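Local coordinates for protein bradyzoite surface antigen BSR4 (Toxoplasma gondii, PDB 2JKS) that is a surface antigen of the bradyzoite stage, a member of the SAG1-related (SRS) superfamily, and can bind zinc ions, at residues F44-P58 with D131-A143. Sequence-based numbering, arbitrary orientation.
Sequences FECSATQALSISTIP and DKAFVVGCQATSA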
loop_
_atom_site.group_PDB
_atom_site.type_symbol
_atom_site.label_atom_id
_atom_site.label_comp_id
_atom_site.label_asym_id
_atom_site.label_seq_id
_atom_site.Cartn_x
_atom_site.Cartn_y
_atom_site.Cartn_z
ATOM N N PHE A 44 3.300 -7.115 19.585
ATOM C CA PHE A 44 2.413 -8.228 19.910
ATOM C C PHE A 44 3.075 -9.048 21.010
ATOM O O PHE A 44 4.209 -9.483 20.862
ATOM C CB PHE A 44 2.115 -9.092 18.665
ATOM C CG PHE A 44 1.049 -10.165 18.882
ATOM C CD1 PHE A 44 -0.110 -9.895 19.598
ATOM C CD2 PHE A 44 1.219 -11.444 18.334
ATOM C CE1 PHE A 44 -1.096 -10.856 19.777
ATOM C CE2 PHE A 44 0.241 -12.423 18.500
ATOM C CZ PHE A 44 -0.932 -12.112 19.224
ATOM N N GLU A 45 2.360 -9.228 22.110
ATOM C CA GLU A 45 2.885 -10.017 23.223
ATOM C C GLU A 45 1.906 -11.123 23.614
ATOM O O GLU A 45 0.669 -10.921 23.567
ATOM C CB GLU A 45 3.226 -9.123 24.406
ATOM C CG GLU A 45 3.593 -9.906 25.650
ATOM C CD GLU A 45 4.052 -9.009 26.789
ATOM O OE1 GLU A 45 3.804 -7.776 26.711
ATOM O OE2 GLU A 45 4.653 -9.556 27.764
ATOM N N CYS A 46 2.442 -12.301 23.930
ATOM C CA CYS A 46 1.613 -13.420 24.396
ATOM C C CYS A 46 2.191 -14.055 25.632
ATOM O O CYS A 46 3.343 -14.489 25.621
ATOM C CB CYS A 46 1.453 -14.462 23.307
ATOM S SG CYS A 46 0.673 -13.730 21.864
ATOM N N SER A 47 1.392 -14.093 26.697
ATOM C CA SER A 47 1.876 -14.622 27.956
ATOM C C SER A 47 0.860 -15.567 28.560
ATOM O O SER A 47 -0.338 -15.467 28.294
ATOM C CB SER A 47 2.268 -13.493 28.915
ATOM O OG SER A 47 1.146 -12.752 29.325
ATOM N N ALA A 48 1.351 -16.520 29.339
ATOM C CA ALA A 48 0.495 -17.530 29.890
ATOM C C ALA A 48 1.041 -17.950 31.239
ATOM O O ALA A 48 2.200 -17.679 31.573
ATOM C CB ALA A 48 0.419 -18.717 28.956
ATOM N N THR A 49 0.169 -18.588 32.012
ATOM C CA THR A 49 0.524 -19.168 33.313
ATOM C C THR A 49 1.385 -20.412 33.063
ATOM O O THR A 49 1.330 -20.994 31.977
ATOM C CB THR A 49 -0.740 -19.564 34.078
ATOM O OG1 THR A 49 -1.422 -20.593 33.348
ATOM C CG2 THR A 49 -1.665 -18.361 34.247
ATOM N N GLN A 50 2.147 -20.829 34.076
ATOM C CA GLN A 50 3.213 -21.839 33.911
ATOM C C GLN A 50 2.864 -23.184 33.228
ATOM O O GLN A 50 3.731 -23.770 32.592
ATOM C CB GLN A 50 3.923 -22.101 35.251
ATOM C CG GLN A 50 4.667 -20.878 35.846
ATOM C CD GLN A 50 4.882 -20.982 37.369
ATOM O OE1 GLN A 50 5.512 -20.101 37.983
ATOM N NE2 GLN A 50 4.365 -22.062 37.984
ATOM N N ALA A 51 1.624 -23.668 33.345
ATOM C CA ALA A 51 1.246 -24.980 32.757
ATOM C C ALA A 51 0.871 -24.987 31.254
ATOM O O ALA A 51 0.677 -26.063 30.656
ATOM C CB ALA A 51 0.134 -25.655 33.593
ATOM N N LEU A 52 0.788 -23.799 30.642
ATOM C CA LEU A 52 0.331 -23.682 29.252
ATOM C C LEU A 52 1.489 -23.472 28.282
ATOM O O LEU A 52 2.369 -22.654 28.550
ATOM C CB LEU A 52 -0.671 -22.532 29.119
ATOM C CG LEU A 52 -1.969 -22.676 29.913
ATOM C CD1 LEU A 52 -2.733 -21.356 29.936
ATOM C CD2 LEU A 52 -2.818 -23.814 29.332
ATOM N N SER A 53 1.493 -24.208 27.173
ATOM C CA SER A 53 2.408 -23.894 26.086
ATOM C C SER A 53 1.710 -22.979 25.067
ATOM O O SER A 53 0.549 -23.213 24.697
ATOM C CB SER A 53 2.959 -25.151 25.424
ATOM O OG SER A 53 1.919 -26.005 25.007
ATOM N N ILE A 54 2.420 -21.934 24.648
ATOM C CA ILE A 54 1.889 -20.971 23.666
ATOM C C ILE A 54 2.570 -21.254 22.340
ATOM O O ILE A 54 3.771 -21.546 22.295
ATOM C CB ILE A 54 2.152 -19.512 24.107
ATOM C CG1 ILE A 54 1.651 -19.277 25.533
ATOM C CG2 ILE A 54 1.529 -18.479 23.119
ATOM C CD1 ILE A 54 1.818 -17.835 25.983
ATOM N N SER A 55 1.794 -21.236 21.268
ATOM C CA SER A 55 2.351 -21.212 19.923
ATOM C C SER A 55 1.792 -19.975 19.213
ATOM O O SER A 55 0.877 -19.344 19.712
ATOM C CB SER A 55 1.968 -22.480 19.160
ATOM O OG SER A 55 0.557 -22.581 19.003
ATOM N N THR A 56 2.369 -19.618 18.070
ATOM C CA THR A 56 1.814 -18.556 17.266
ATOM C C THR A 56 1.069 -19.088 16.049
ATOM O O THR A 56 1.192 -20.255 15.693
ATOM C CB THR A 56 2.917 -17.578 16.751
ATOM O OG1 THR A 56 3.924 -18.323 16.050
ATOM C CG2 THR A 56 3.541 -16.753 17.921
ATOM N N ILE A 57 0.320 -18.181 15.412
ATOM C CA ILE A 57 -0.330 -18.409 14.120
ATOM C C ILE A 57 0.068 -17.213 13.224
ATOM O O ILE A 57 -0.185 -16.065 13.574
ATOM C CB ILE A 57 -1.891 -18.496 14.218
ATOM C CG1 ILE A 57 -2.320 -19.751 14.991
ATOM C CG2 ILE A 57 -2.502 -18.571 12.827
ATOM C CD1 ILE A 57 -2.575 -19.548 16.517
ATOM N N PRO A 58 0.781 -17.470 12.132
ATOM C CA PRO A 58 1.317 -18.768 11.724
ATOM C C PRO A 58 2.364 -19.266 12.728
ATOM O O PRO A 58 2.757 -18.532 13.619
ATOM C CB PRO A 58 2.005 -18.471 10.381
ATOM C CG PRO A 58 1.489 -17.131 9.968
ATOM C CD PRO A 58 1.197 -16.395 11.219
ATOM N N ASP A 131 -4.562 -0.775 0.196
ATOM C CA ASP A 131 -4.819 -1.109 1.615
ATOM C C ASP A 131 -4.677 -2.604 1.842
ATOM O O ASP A 131 -5.206 -3.375 1.063
ATOM C CB ASP A 131 -6.197 -0.608 2.056
ATOM C CG ASP A 131 -6.312 0.915 2.006
ATOM O OD1 ASP A 131 -5.300 1.626 2.210
ATOM O OD2 ASP A 131 -7.421 1.422 1.786
ATOM N N LYS A 132 -3.934 -2.993 2.883
ATOM C CA LYS A 132 -3.718 -4.394 3.198
ATOM C C LYS A 132 -4.144 -4.737 4.624
ATOM O O LYS A 132 -4.174 -3.884 5.523
ATOM C CB LYS A 132 -2.237 -4.791 3.022
ATOM C CG LYS A 132 -1.612 -4.457 1.653
ATOM C CD LYS A 132 -2.159 -5.372 0.544
ATOM C CE LYS A 132 -1.553 -4.950 -0.797
ATOM N NZ LYS A 132 -2.099 -5.835 -1.865
ATOM N N ALA A 133 -4.401 -6.019 4.833
ATOM C CA ALA A 133 -4.638 -6.571 6.159
ATOM C C ALA A 133 -3.992 -7.949 6.286
ATOM O O ALA A 133 -3.968 -8.745 5.325
ATOM C CB ALA A 133 -6.151 -6.667 6.422
ATOM N N PHE A 134 -3.520 -8.261 7.478
ATOM C CA PHE A 134 -3.075 -9.624 7.774
ATOM C C PHE A 134 -3.509 -9.969 9.174
ATOM O O PHE A 134 -4.059 -9.107 9.888
ATOM C CB PHE A 134 -1.537 -9.768 7.590
ATOM C CG PHE A 134 -0.696 -8.971 8.595
ATOM C CD1 PHE A 134 -0.455 -9.487 9.887
ATOM C CD2 PHE A 134 -0.137 -7.743 8.236
ATOM C CE1 PHE A 134 0.290 -8.810 10.795
ATOM C CE2 PHE A 134 0.679 -7.028 9.168
ATOM C CZ PHE A 134 0.885 -7.587 10.441
ATOM N N VAL A 135 -3.268 -11.225 9.547
ATOM C CA VAL A 135 -3.692 -11.791 10.836
ATOM C C VAL A 135 -2.472 -12.558 11.424
ATOM O O VAL A 135 -1.713 -13.247 10.707
ATOM C CB VAL A 135 -4.977 -12.735 10.685
ATOM C CG1 VAL A 135 -5.128 -13.696 11.863
ATOM C CG2 VAL A 135 -6.274 -11.929 10.559
ATOM N N VAL A 136 -2.288 -12.391 12.720
ATOM C CA VAL A 136 -1.355 -13.171 13.532
ATOM C C VAL A 136 -2.165 -13.498 14.804
ATOM O O VAL A 136 -3.237 -12.925 15.053
ATOM C CB VAL A 136 0.008 -12.401 13.852
ATOM C CG1 VAL A 136 0.883 -12.146 12.571
ATOM C CG2 VAL A 136 -0.260 -11.030 14.595
ATOM N N GLY A 137 -1.668 -14.424 15.603
ATOM C CA GLY A 137 -2.406 -14.815 16.784
ATOM C C GLY A 137 -1.532 -15.636 17.704
ATOM O O GLY A 137 -0.405 -15.969 17.353
ATOM N N CYS A 138 -2.046 -15.943 18.892
ATOM C CA CYS A 138 -1.391 -16.905 19.777
ATOM C C CYS A 138 -2.439 -17.919 20.198
ATOM O O CYS A 138 -3.603 -17.590 20.284
ATOM C CB CYS A 138 -0.784 -16.201 21.003
ATOM S SG CYS A 138 0.642 -15.234 20.544
ATOM N N GLN A 139 -2.007 -19.147 20.439
ATOM C CA GLN A 139 -2.899 -20.204 20.960
ATOM C C GLN A 139 -2.175 -20.868 22.124
ATOM O O GLN A 139 -0.961 -21.145 22.044
ATOM C CB GLN A 139 -3.210 -21.215 19.866
ATOM C CG GLN A 139 -4.283 -22.235 20.244
ATOM C CD GLN A 139 -4.952 -22.815 19.031
ATOM O OE1 GLN A 139 -6.070 -22.439 18.670
ATOM N NE2 GLN A 139 -4.267 -23.736 18.382
ATOM N N ALA A 140 -2.931 -21.104 23.198
ATOM C CA ALA A 140 -2.400 -21.664 24.411
ATOM C C ALA A 140 -3.079 -23.013 24.522
ATOM O O ALA A 140 -4.296 -23.107 24.322
ATOM C CB ALA A 140 -2.729 -20.791 25.582
ATOM N N THR A 141 -2.292 -24.051 24.793
ATOM C CA THR A 141 -2.830 -25.395 24.910
ATOM C C THR A 141 -2.597 -25.906 26.336
ATOM O O THR A 141 -1.514 -25.717 26.895
ATOM C CB THR A 141 -2.225 -26.381 23.866
ATOM O OG1 THR A 141 -2.326 -25.827 22.540
ATOM C CG2 THR A 141 -2.990 -27.735 23.902
ATOM N N SER A 142 -3.652 -26.497 26.915
ATOM C CA SER A 142 -3.610 -27.112 28.258
ATOM C C SER A 142 -3.003 -28.497 28.174
ATOM O O SER A 142 -3.144 -29.176 27.163
ATOM C CB SER A 142 -5.028 -27.256 28.834
ATOM O OG SER A 142 -5.878 -27.910 27.892
ATOM N N ALA A 143 -2.331 -28.921 29.244
ATOM C CA ALA A 143 -1.873 -30.302 29.329
ATOM C C ALA A 143 -2.948 -31.164 29.977
ATOM O O ALA A 143 -3.869 -31.637 29.288
ATOM C CB ALA A 143 -0.529 -30.414 30.083
HETATM O O HOH W 1 -0.410 -23.949 21.939
#
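Gln-139 O is gripped from two directions: Ser-55 N donates to it over 2.9 Å, nearly in line with the carbonyl, and a water donates to it as well. The same water donates to Ser-53 O and is hydrogen-bonded to Thr-141 OG1 (2.7 Å from the water O), so it ties both strands together on the face that carries Ser-53, Ser-55, Gln-139 and Thr-141. Strand 53-57 runs antiparallel to 132-141, with Ser-53/Thr-141, Ser-55/Gln-139 and Ile-57/Gly-137 as hydrogen-bonded pairs. Ser-53 N to Thr-141 O and Gly-137 N to Ile-57 O are weak, whereas Thr-141 N to Ser-53 O is sound; Ile-57 N meets Gly-137 O from above the carbonyl plane. Ile-57 lays CD1 3.8 Å from Gln-139 CB; beyond it the Gln-139 amide reaches Gly-80 N through OE1.

On the other face Cys-138 bonds to Cys-46 of strand 44-47 (SG to SG 2.0 Å, chi3 82°), a disulfide that pins together the two sheets of the SRS-domain beta sandwich. Phe-44 has CG anti to the backbone N (chi1 -172°), which directs its ring toward strand 132-141 of the opposite sheet. Cys-46 SG sits over one ring face, offset toward the rim, Cys-138 SG comes obliquely to Phe-44 CE2 at 3.5 Å, and Gly-137 C lies at the ring edge. Val-136 CG2 passes alongside Phe-44 CD2 at 4.0 Å, and Trp-118 touches both Phe-44 and Thr-56.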